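Local structure of YcaO (6CIB) at residues S54-F59 and A85-E90; D99-A104 and R348-G353; A104-E109 and Y126-E131; P142-G147 and E361-N366. The protein binds ADP and magnesium and, as a YcaO-family enzyme, probably uses ATP to drive thioamidation of the peptide backbone in a substrate protein. One frame throughout, in Å; residues are numbered along the deposited sequence.

Contact 1 (S54-F59 and A85-E90); sequences SQYGEF and AEPREE
S54 and Y56 both meet the side chain of E86, one through a hydrogen bond and the other through a ring edge. S54 OG donates to E86 OE2 at 2.9 Å, reaching the oxygen from above the carboxylate plane, 35° out of it. Because S54 holds OG between its backbone N and carbonyl carbon (chi1 74°), the same oxygen can also accept from Y56 N at 3.1 Å, an ST turn at the start of the type I turn S54–G57. E86 places its CG anti to its own carbonyl carbon and then runs extended, a shape that carries the carboxylate past the tyrosine. The two side chains slide by in opposite directions: Y56 CD2 comes within 3.4 Å of E86 CD, with ring and carboxylate planes 66° apart and the carboxylate at the ring's edge. Farther along, Y56 OH rests 3.4 Å from P87 CD. A water joins this hydroxyl (2.6 Å) to P87 O, to which it donates. E86 OE2 also forms a salt bridge with R52, so an alanine here would probably leave that arginine without its anionic mate and S54 OG without its acceptor. The turn links strands 45-54 and 57-64 of the three-stranded antiparallel sheet, and its tyrosine docks on the loop that follows helix 68-85; P135 touches Y56, and F133 and W136 touch P87, all three from the loop after strand 124-128.

Contact 2 (D99-A104 and R348-G353); sequences DKWTPA and RVRVTG
W101 and T352 meet by a CH-pi contact. The methyl CG2 of T352 sits 3.5 Å from the centroid of the five-membered ring of W101 and only 5° off its normal, so the methyl lies almost directly over that ring's face, while the two side chains slide past each other. The six-membered ring makes the second contact, met obliquely: W101 CZ3 lies 3.9 Å from R350 CB, the side chains of W101 and R350 crossing at about a right angle. W101 gets there with CG anti to its backbone N (chi1 168°), while T352 turns OG1 into the slot between its backbone N and carbonyl carbon, which sends CG2 to the indole. That hydroxyl is anchored by K331 N. The surface addressed is the end of strand 346-351, an inner strand of the five-stranded antiparallel sheet in this YcaO domain, flanked by strands 332-336 and 148-150. On the opposite face of the indole, P103 CG stands 3.5 Å above the ring plane of W101, so the ring is held between a proline and a threonine methyl. R350, bent at chi2 and chi3, turns its guanidinium aside to salt bridges with E131 and E356; R348 NH2 lies over one face of that group, 3.7 Å above the R350 guanidinium plane. Further out, backbone hydrogen bonds tie both D99 and W101 to Y126 of the edge strand 124-128.

Contact 3 (A104-E109 and Y126-E131); sequences AWYRTE and YVPANE
W105 and Y106 reach across to E131, N130 and P128 where strand 124-128, an edge of the domain's five-stranded antiparallel sheet, runs into the 3-10 turn 129-131. The turn is closed by E131 N donating to P128 O. No direct hydrogen bond spans the contact; its polar bonds pass through one water. This water accepts from W105 NE1 (3.1 Å) and from N130 ND2 (2.9 Å), and donates to Y106 OH (2.7 Å) and to E131 OE2 (2.6 Å). With two bonds received and two given, it is fully engaged, and it lies in the indole plane at the edge of W105. The van der Waals contacts are mostly of the phenol oxygen: Y106 OH lies against N130 CB at 3.5 Å and against P128 CB at 3.7 Å. The ring plane of Y106 and the amide plane of N130 are 83° apart; the phenol oxygen meets N130 CB while ND2 is turned to the water. N130 gains this aim by setting CG anti to its backbone N (chi1 -164°). The same polar atoms have second partners: Y106 OH is hydrogen-bonded to D139, N130 ND2 to L141 O, and E131 OE2 pairs with R363, while E131 OE1 pairs with R350. These buried pairings are likely to favour an ionised E131. Beside the water, the indole rim itself meets the acid: W105 CZ2 stands 3.5 Å from E131 OE2, which lies near the ring plane.

Contact 4 (P142-G147 and E361-N366); sequences PSHTNG and EARVGN
R363 meets H144 by way of a side chain held straight from CG to NE, whose first torsion sets CG anti to its carbonyl carbon; H144 answers with CG between its backbone N and carbonyl carbon (chi1 60°). The two come from opposite directions, and the imidazole stands on edge over the middle of the guanidinium: H144 NE2 is 3.3 Å from R363 CZ, and the two planes are 89° apart. NE2 and R363 NE come close at too poor an angle for a hydrogen bond, so the pair rests on edge-to-face packing. The imidazole is kept from swinging by its other nitrogen, as N146 N donates to H144 ND1 at 3.2 Å from within the ring plane. In the plane of the guanidinium, R363 NH2 donates to P142 O at 3.1 Å with an N-H...O angle of 158°. A water reinforces this link, accepting from R363 NE at 2.7 Å and donating to P142 O at 2.6 Å. The stronger polar partner of R363 is E131, salt-bridged to NH1. A methionine in place of this arginine would probably leave E131 OE2 without its cationic mate and P142 O without the NH2 donor. Through these bonds R363, at the centre of an inverse gamma turn, joins the loop after strand 346-351 to the loop leading into strand 148-150; H144 packs on R348 and R350 of strand 346-351, and G147 N bonds to E164 of helix 154-177, a magnesium ligand in a structure of this protein but without metal here.

Contacts 2, 3 and 4 form one connected cluster, with centres 8 Å (2 and 3), 10 Å (2 and 4) and 12 Å (3 and 4) apart. Contacts 2 and 3 share A104 and are bridged by the salt bridge of K100 NZ with E109 OE2. E131 ties contact 3 to both others, and R348 NE bonds to N146 O between contacts 2 and 4. Contact 1 stands apart, its centre at least 20 Å from the others. The nucleotide site lies nearby: the side chains of H144, R350 and E86 are about 10, 11 and 14 Å from the bound magnesium, respectively, and those of R350 and H144 are each about 13 Å from the ADP.

Contact 1 (S54-F59 and A85-E90)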
# COMPACT_ATOMS: atom_id res chain seq x y z
N SER A 54 0.80 21.69 -4.83
CA SER A 54 -0.04 21.61 -6.04
C SER A 54 -1.22 22.58 -5.94
O SER A 54 -1.36 23.28 -4.92
CB SER A 54 -0.54 20.18 -6.27
OG SER A 54 -1.57 19.83 -5.35
N GLN A 55 -2.07 22.62 -6.95
CA GLN A 55 -3.33 23.39 -6.88
C GLN A 55 -4.21 22.94 -5.70
O GLN A 55 -5.09 23.67 -5.28
CB GLN A 55 -4.12 23.30 -8.19
CG GLN A 55 -4.81 21.97 -8.40
CD GLN A 55 -5.92 22.01 -9.42
OE1 GLN A 55 -5.67 21.97 -10.62
NE2 GLN A 55 -7.16 22.04 -8.95
N TYR A 56 -3.95 21.73 -5.18
CA TYR A 56 -4.74 21.17 -4.08
C TYR A 56 -4.22 21.54 -2.70
O TYR A 56 -4.86 21.26 -1.69
CB TYR A 56 -4.94 19.66 -4.26
CG TYR A 56 -5.68 19.35 -5.54
CD1 TYR A 56 -7.07 19.54 -5.62
CD2 TYR A 56 -5.00 18.93 -6.68
CE1 TYR A 56 -7.76 19.28 -6.80
CE2 TYR A 56 -5.69 18.68 -7.87
CZ TYR A 56 -7.07 18.86 -7.92
OH TYR A 56 -7.77 18.62 -9.09
N GLY A 57 -3.06 22.20 -2.67
CA GLY A 57 -2.48 22.66 -1.41
C GLY A 57 -1.07 22.14 -1.18
O GLY A 57 -0.38 21.75 -2.12
N GLU A 58 -0.66 22.14 0.08
CA GLU A 58 0.66 21.68 0.48
C GLU A 58 0.52 20.35 1.21
O GLU A 58 -0.32 20.22 2.10
CB GLU A 58 1.34 22.71 1.37
CG GLU A 58 2.82 22.46 1.59
CD GLU A 58 3.42 23.43 2.58
OE1 GLU A 58 4.05 24.41 2.12
OE2 GLU A 58 3.25 23.23 3.80
N PHE A 59 1.36 19.39 0.82
CA PHE A 59 1.31 18.04 1.38
C PHE A 59 2.69 17.54 1.80
O PHE A 59 3.71 17.92 1.22
CB PHE A 59 0.70 17.05 0.37
CG PHE A 59 -0.64 17.47 -0.17
CD1 PHE A 59 -1.81 17.28 0.58
CD2 PHE A 59 -0.75 18.06 -1.44
CE1 PHE A 59 -3.05 17.67 0.08
CE2 PHE A 59 -1.99 18.45 -1.94
CZ PHE A 59 -3.14 18.25 -1.18
N ALA A 85 -2.35 11.03 -9.71
CA ALA A 85 -3.68 10.73 -9.19
C ALA A 85 -4.62 11.94 -9.14
O ALA A 85 -5.83 11.78 -8.96
CB ALA A 85 -3.58 10.11 -7.80
N GLU A 86 -4.06 13.15 -9.26
CA GLU A 86 -4.86 14.37 -9.29
C GLU A 86 -5.81 14.33 -10.50
O GLU A 86 -5.41 13.89 -11.59
CB GLU A 86 -3.97 15.62 -9.28
CG GLU A 86 -3.37 15.90 -7.91
CD GLU A 86 -2.39 17.07 -7.85
OE1 GLU A 86 -2.16 17.77 -8.86
OE2 GLU A 86 -1.85 17.29 -6.75
N PRO A 87 -7.09 14.75 -10.29
CA PRO A 87 -8.12 14.71 -11.34
C PRO A 87 -7.64 15.26 -12.67
O PRO A 87 -7.02 16.33 -12.72
CB PRO A 87 -9.24 15.57 -10.77
CG PRO A 87 -9.12 15.36 -9.30
CD PRO A 87 -7.64 15.25 -9.02
N ARG A 88 -7.92 14.52 -13.74
CA ARG A 88 -7.46 14.89 -15.06
C ARG A 88 -8.62 14.76 -16.02
O ARG A 88 -9.10 13.65 -16.30
CB ARG A 88 -6.28 14.02 -15.47
CG ARG A 88 -5.04 14.80 -15.88
CD ARG A 88 -3.97 13.87 -16.42
NE ARG A 88 -3.53 12.92 -15.40
CZ ARG A 88 -3.06 11.70 -15.65
NH1 ARG A 88 -2.96 11.24 -16.89
NH2 ARG A 88 -2.68 10.92 -14.64
N GLU A 89 -9.09 15.92 -16.51
CA GLU A 89 -10.24 16.01 -17.41
C GLU A 89 -9.97 15.31 -18.75
O GLU A 89 -10.89 14.79 -19.38
CB GLU A 89 -10.63 17.48 -17.61
CG GLU A 89 -12.03 17.73 -18.17
CD GLU A 89 -13.17 17.21 -17.30
OE1 GLU A 89 -13.13 17.32 -16.05
OE2 GLU A 89 -14.14 16.71 -17.89
N GLU A 90 -8.69 15.28 -19.14
CA GLU A 90 -8.17 14.55 -20.30
C GLU A 90 -8.74 13.14 -20.46
O GLU A 90 -9.10 12.73 -21.57
CB GLU A 90 -6.64 14.43 -20.20
CG GLU A 90 -5.87 15.72 -20.41
CD GLU A 90 -5.61 16.02 -21.88
OE1 GLU A 90 -4.48 15.77 -22.35
OE2 GLU A 90 -6.55 16.49 -22.58
O HOH W 1 -6.33 18.37 -11.22

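Contact 2 (D99-A104 and R348-G353)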
# COMPACT_ATOMS: atom_id res chain seq x y z
N ASP A 99 -19.10 -1.72 -20.35
CA ASP A 99 -19.26 -2.19 -18.97
C ASP A 99 -18.88 -1.10 -17.97
O ASP A 99 -17.98 -0.30 -18.22
CB ASP A 99 -18.42 -3.45 -18.72
CG ASP A 99 -18.90 -4.66 -19.51
OD1 ASP A 99 -20.11 -4.97 -19.49
OD2 ASP A 99 -18.05 -5.33 -20.13
N LYS A 100 -19.58 -1.08 -16.84
CA LYS A 100 -19.35 -0.10 -15.78
C LYS A 100 -19.31 -0.80 -14.43
O LYS A 100 -20.12 -1.69 -14.17
CB LYS A 100 -20.49 0.93 -15.73
CG LYS A 100 -20.61 1.86 -16.92
CD LYS A 100 -21.93 2.60 -16.82
CE LYS A 100 -22.05 3.69 -17.88
NZ LYS A 100 -23.35 4.40 -17.77
N TRP A 101 -18.36 -0.40 -13.59
CA TRP A 101 -18.41 -0.78 -12.19
C TRP A 101 -19.09 0.33 -11.40
O TRP A 101 -18.60 1.46 -11.35
CB TRP A 101 -17.01 -1.11 -11.62
CG TRP A 101 -16.98 -1.22 -10.10
CD1 TRP A 101 -17.88 -1.88 -9.31
CD2 TRP A 101 -16.00 -0.66 -9.21
NE1 TRP A 101 -17.53 -1.75 -7.99
CE2 TRP A 101 -16.38 -1.02 -7.90
CE3 TRP A 101 -14.84 0.11 -9.40
CZ2 TRP A 101 -15.63 -0.64 -6.77
CZ3 TRP A 101 -14.10 0.49 -8.27
CH2 TRP A 101 -14.50 0.12 -6.97
N THR A 102 -20.24 -0.02 -10.81
CA THR A 102 -21.01 0.90 -9.97
C THR A 102 -21.06 0.32 -8.55
O THR A 102 -21.83 -0.61 -8.29
CB THR A 102 -22.42 1.15 -10.54
OG1 THR A 102 -22.31 1.52 -11.92
CG2 THR A 102 -23.14 2.27 -9.78
N PRO A 103 -20.24 0.87 -7.62
CA PRO A 103 -20.22 0.38 -6.23
C PRO A 103 -21.57 0.52 -5.53
O PRO A 103 -22.37 1.40 -5.88
CB PRO A 103 -19.20 1.30 -5.55
CG PRO A 103 -18.35 1.82 -6.65
CD PRO A 103 -19.24 1.92 -7.85
N ALA A 104 -21.81 -0.36 -4.55
CA ALA A 104 -23.08 -0.45 -3.81
C ALA A 104 -23.60 0.89 -3.25
O ALA A 104 -24.80 1.15 -3.31
CB ALA A 104 -22.94 -1.46 -2.68
N ARG A 348 -3.84 2.89 -11.06
CA ARG A 348 -4.75 2.63 -9.97
C ARG A 348 -5.34 1.23 -10.16
O ARG A 348 -5.96 0.93 -11.18
CB ARG A 348 -5.85 3.69 -9.92
CG ARG A 348 -6.69 3.65 -8.66
CD ARG A 348 -5.99 4.35 -7.51
NE ARG A 348 -6.65 4.07 -6.23
CZ ARG A 348 -7.66 4.77 -5.72
NH1 ARG A 348 -8.14 5.84 -6.36
NH2 ARG A 348 -8.18 4.41 -4.56
N VAL A 349 -5.10 0.37 -9.17
CA VAL A 349 -5.67 -0.98 -9.11
C VAL A 349 -6.85 -0.94 -8.17
O VAL A 349 -6.73 -0.45 -7.04
CB VAL A 349 -4.63 -2.02 -8.63
CG1 VAL A 349 -5.27 -3.40 -8.44
CG2 VAL A 349 -3.47 -2.10 -9.61
N ARG A 350 -8.00 -1.39 -8.66
CA ARG A 350 -9.19 -1.57 -7.83
C ARG A 350 -9.61 -3.04 -7.89
O ARG A 350 -9.63 -3.65 -8.96
CB ARG A 350 -10.36 -0.68 -8.30
CG ARG A 350 -10.04 0.79 -8.59
CD ARG A 350 -9.52 1.56 -7.38
NE ARG A 350 -10.52 1.67 -6.31
CZ ARG A 350 -10.33 1.29 -5.05
NH1 ARG A 350 -9.16 0.78 -4.66
NH2 ARG A 350 -11.31 1.44 -4.16
N VAL A 351 -9.93 -3.60 -6.73
CA VAL A 351 -10.51 -4.95 -6.66
C VAL A 351 -11.91 -4.75 -6.07
O VAL A 351 -12.05 -4.35 -4.91
CB VAL A 351 -9.61 -5.92 -5.84
CG1 VAL A 351 -10.20 -7.33 -5.81
CG2 VAL A 351 -8.20 -5.97 -6.42
N THR A 352 -12.93 -5.01 -6.90
CA THR A 352 -14.30 -4.50 -6.65
C THR A 352 -14.98 -4.96 -5.37
O THR A 352 -15.81 -4.24 -4.82
CB THR A 352 -15.27 -4.74 -7.83
OG1 THR A 352 -15.40 -6.15 -8.05
CG2 THR A 352 -14.79 -4.05 -9.10
N GLY A 353 -14.62 -6.15 -4.90
CA GLY A 353 -15.15 -6.67 -3.64
C GLY A 353 -14.12 -6.90 -2.54
O GLY A 353 -14.41 -7.59 -1.56

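Contact 3 (A104-E109 and Y126-E131)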
# COMPACT_ATOMS: atom_id res chain seq x y z
N ALA A 104 -21.81 -0.36 -4.55
CA ALA A 104 -23.08 -0.45 -3.81
C ALA A 104 -23.60 0.89 -3.25
O ALA A 104 -24.80 1.15 -3.31
CB ALA A 104 -22.94 -1.46 -2.68
N TRP A 105 -22.69 1.72 -2.75
CA TRP A 105 -23.04 2.95 -2.04
C TRP A 105 -23.58 4.11 -2.89
O TRP A 105 -24.06 5.11 -2.34
CB TRP A 105 -21.87 3.43 -1.17
CG TRP A 105 -20.54 3.52 -1.89
CD1 TRP A 105 -20.09 4.56 -2.66
CD2 TRP A 105 -19.49 2.54 -1.89
NE1 TRP A 105 -18.84 4.28 -3.15
CE2 TRP A 105 -18.44 3.05 -2.69
CE3 TRP A 105 -19.34 1.27 -1.30
CZ2 TRP A 105 -17.24 2.35 -2.91
CZ3 TRP A 105 -18.14 0.56 -1.52
CH2 TRP A 105 -17.12 1.11 -2.32
N TYR A 106 -23.52 3.97 -4.22
CA TYR A 106 -24.07 4.99 -5.12
C TYR A 106 -25.59 4.91 -5.21
O TYR A 106 -26.15 3.98 -5.79
CB TYR A 106 -23.44 4.90 -6.52
CG TYR A 106 -22.07 5.52 -6.63
CD1 TYR A 106 -21.92 6.88 -6.97
CD2 TYR A 106 -20.91 4.76 -6.41
CE1 TYR A 106 -20.66 7.46 -7.07
CE2 TYR A 106 -19.65 5.33 -6.52
CZ TYR A 106 -19.53 6.67 -6.85
OH TYR A 106 -18.28 7.23 -6.95
N ARG A 107 -26.26 5.90 -4.61
CA ARG A 107 -27.72 6.00 -4.64
C ARG A 107 -28.21 6.37 -6.03
O ARG A 107 -29.28 5.93 -6.47
CB ARG A 107 -28.23 7.00 -3.59
CG ARG A 107 -28.05 6.56 -2.13
CD ARG A 107 -29.02 5.46 -1.69
NE ARG A 107 -30.42 5.88 -1.74
CZ ARG A 107 -31.07 6.49 -0.74
NH1 ARG A 107 -30.47 6.77 0.41
NH2 ARG A 107 -32.35 6.82 -0.91
N THR A 108 -27.40 7.18 -6.72
CA THR A 108 -27.62 7.56 -8.11
C THR A 108 -26.40 7.19 -8.96
O THR A 108 -25.28 7.05 -8.43
CB THR A 108 -27.97 9.07 -8.25
OG1 THR A 108 -28.16 9.41 -9.63
CG2 THR A 108 -26.88 9.98 -7.64
N GLU A 109 -26.62 7.02 -10.26
CA GLU A 109 -25.56 6.75 -11.24
C GLU A 109 -24.51 7.88 -11.27
O GLU A 109 -24.86 9.04 -11.48
CB GLU A 109 -26.20 6.58 -12.63
CG GLU A 109 -25.23 6.43 -13.80
CD GLU A 109 -24.79 5.00 -14.05
OE1 GLU A 109 -24.78 4.17 -13.10
OE2 GLU A 109 -24.43 4.70 -15.20
N TYR A 126 -15.54 0.67 -17.28
CA TYR A 126 -15.52 2.04 -16.76
C TYR A 126 -15.63 2.08 -15.25
O TYR A 126 -16.43 1.37 -14.64
CB TYR A 126 -16.59 2.91 -17.43
CG TYR A 126 -16.25 3.24 -18.87
CD1 TYR A 126 -15.46 4.36 -19.17
CD2 TYR A 126 -16.68 2.42 -19.92
CE1 TYR A 126 -15.13 4.66 -20.49
CE2 TYR A 126 -16.35 2.71 -21.24
CZ TYR A 126 -15.58 3.83 -21.52
OH TYR A 126 -15.26 4.13 -22.82
N VAL A 127 -14.79 2.93 -14.65
CA VAL A 127 -14.69 3.06 -13.20
C VAL A 127 -15.01 4.52 -12.87
O VAL A 127 -14.58 5.41 -13.61
CB VAL A 127 -13.27 2.62 -12.73
CG1 VAL A 127 -13.00 2.98 -11.28
CG2 VAL A 127 -13.11 1.12 -12.90
N PRO A 128 -15.77 4.77 -11.79
CA PRO A 128 -16.07 6.16 -11.41
C PRO A 128 -14.80 6.93 -11.13
O PRO A 128 -13.83 6.35 -10.63
CB PRO A 128 -16.89 6.02 -10.12
CG PRO A 128 -17.45 4.63 -10.16
CD PRO A 128 -16.38 3.81 -10.83
N ALA A 129 -14.80 8.22 -11.48
CA ALA A 129 -13.65 9.10 -11.22
C ALA A 129 -13.25 9.12 -9.74
O ALA A 129 -12.05 9.18 -9.44
CB ALA A 129 -13.92 10.51 -11.73
N ASN A 130 -14.23 9.01 -8.84
CA ASN A 130 -14.00 8.99 -7.38
C ASN A 130 -13.27 7.72 -6.92
O ASN A 130 -12.72 7.68 -5.81
CB ASN A 130 -15.33 9.13 -6.61
CG ASN A 130 -15.14 9.50 -5.13
OD1 ASN A 130 -14.60 10.56 -4.80
ND2 ASN A 130 -15.60 8.63 -4.24
N GLU A 131 -13.27 6.70 -7.78
CA GLU A 131 -12.56 5.46 -7.52
C GLU A 131 -11.21 5.41 -8.23
O GLU A 131 -10.52 4.39 -8.20
CB GLU A 131 -13.42 4.26 -7.93
CG GLU A 131 -14.64 4.00 -7.06
CD GLU A 131 -14.29 3.82 -5.59
OE1 GLU A 131 -13.31 3.11 -5.28
OE2 GLU A 131 -15.01 4.38 -4.75
O HOH W 2 -17.01 6.11 -4.83

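Contact 4 (P142-G147 and E361-N366)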
# COMPACT_ATOMS: atom_id res chain seq x y z
N PRO A 142 -15.47 9.58 0.46
CA PRO A 142 -14.23 10.25 0.06
C PRO A 142 -13.37 9.39 -0.86
O PRO A 142 -13.37 8.15 -0.75
CB PRO A 142 -13.50 10.48 1.39
CG PRO A 142 -14.56 10.41 2.44
CD PRO A 142 -15.53 9.39 1.93
N SER A 143 -12.66 10.06 -1.76
CA SER A 143 -11.63 9.45 -2.59
C SER A 143 -10.44 9.06 -1.70
O SER A 143 -10.35 9.51 -0.55
CB SER A 143 -11.18 10.44 -3.67
OG SER A 143 -10.66 11.63 -3.10
N HIS A 144 -9.56 8.21 -2.22
CA HIS A 144 -8.37 7.75 -1.47
C HIS A 144 -7.32 7.16 -2.42
O HIS A 144 -7.52 7.18 -3.64
CB HIS A 144 -8.75 6.78 -0.33
CG HIS A 144 -9.43 5.54 -0.80
ND1 HIS A 144 -8.75 4.47 -1.34
CD2 HIS A 144 -10.75 5.19 -0.81
CE1 HIS A 144 -9.61 3.51 -1.66
NE2 HIS A 144 -10.83 3.93 -1.35
N THR A 145 -6.22 6.65 -1.88
CA THR A 145 -5.08 6.21 -2.70
C THR A 145 -4.77 4.69 -2.61
O THR A 145 -3.71 4.24 -3.08
CB THR A 145 -3.80 7.02 -2.39
OG1 THR A 145 -3.48 6.87 -1.00
CG2 THR A 145 -3.98 8.51 -2.71
N ASN A 146 -5.68 3.91 -2.02
CA ASN A 146 -5.50 2.46 -1.96
C ASN A 146 -5.44 1.89 -3.37
O ASN A 146 -6.36 2.09 -4.17
CB ASN A 146 -6.60 1.77 -1.16
CG ASN A 146 -6.24 0.33 -0.79
OD1 ASN A 146 -5.15 0.07 -0.28
ND2 ASN A 146 -7.15 -0.59 -1.04
N GLY A 147 -4.35 1.20 -3.67
CA GLY A 147 -4.12 0.62 -4.98
C GLY A 147 -3.39 1.51 -5.96
O GLY A 147 -3.15 1.10 -7.10
N GLU A 361 -15.56 2.97 6.72
CA GLU A 361 -16.46 1.94 7.28
C GLU A 361 -17.51 1.46 6.28
O GLU A 361 -17.96 0.32 6.36
CB GLU A 361 -17.13 2.43 8.57
CG GLU A 361 -16.25 2.21 9.79
CD GLU A 361 -16.81 2.82 11.07
OE1 GLU A 361 -18.02 3.12 11.14
OE2 GLU A 361 -16.01 2.98 12.02
N ALA A 362 -17.87 2.33 5.33
CA ALA A 362 -18.82 1.99 4.27
C ALA A 362 -18.24 1.10 3.16
O ALA A 362 -19.01 0.51 2.39
CB ALA A 362 -19.44 3.25 3.69
N ARG A 363 -16.91 1.01 3.07
CA ARG A 363 -16.24 0.23 2.02
C ARG A 363 -15.98 -1.21 2.48
O ARG A 363 -14.85 -1.72 2.40
CB ARG A 363 -14.94 0.92 1.55
CG ARG A 363 -15.13 2.27 0.86
CD ARG A 363 -13.78 2.85 0.45
NE ARG A 363 -13.90 4.14 -0.24
CZ ARG A 363 -14.06 4.29 -1.56
NH1 ARG A 363 -14.13 3.23 -2.36
NH2 ARG A 363 -14.14 5.51 -2.08
N VAL A 364 -17.04 -1.86 2.95
CA VAL A 364 -17.02 -3.19 3.55
C VAL A 364 -16.47 -4.25 2.59
O VAL A 364 -15.69 -5.11 3.00
CB VAL A 364 -18.44 -3.59 4.07
CG1 VAL A 364 -18.53 -5.07 4.44
CG2 VAL A 364 -18.84 -2.73 5.26
N GLY A 365 -16.86 -4.16 1.32
CA GLY A 365 -16.52 -5.19 0.32
C GLY A 365 -17.24 -6.50 0.59
O GLY A 365 -18.18 -6.55 1.40
N ASN A 366 -16.81 -7.57 -0.08
CA ASN A 366 -17.38 -8.90 0.11
C ASN A 366 -16.95 -9.46 1.46
O ASN A 366 -15.78 -9.77 1.66
CB ASN A 366 -16.97 -9.84 -1.03
CG ASN A 366 -17.53 -9.41 -2.37
OD1 ASN A 366 -18.44 -8.58 -2.44
ND2 ASN A 366 -17.00 -9.99 -3.44
O HOH W 3 -13.74 6.48 1.18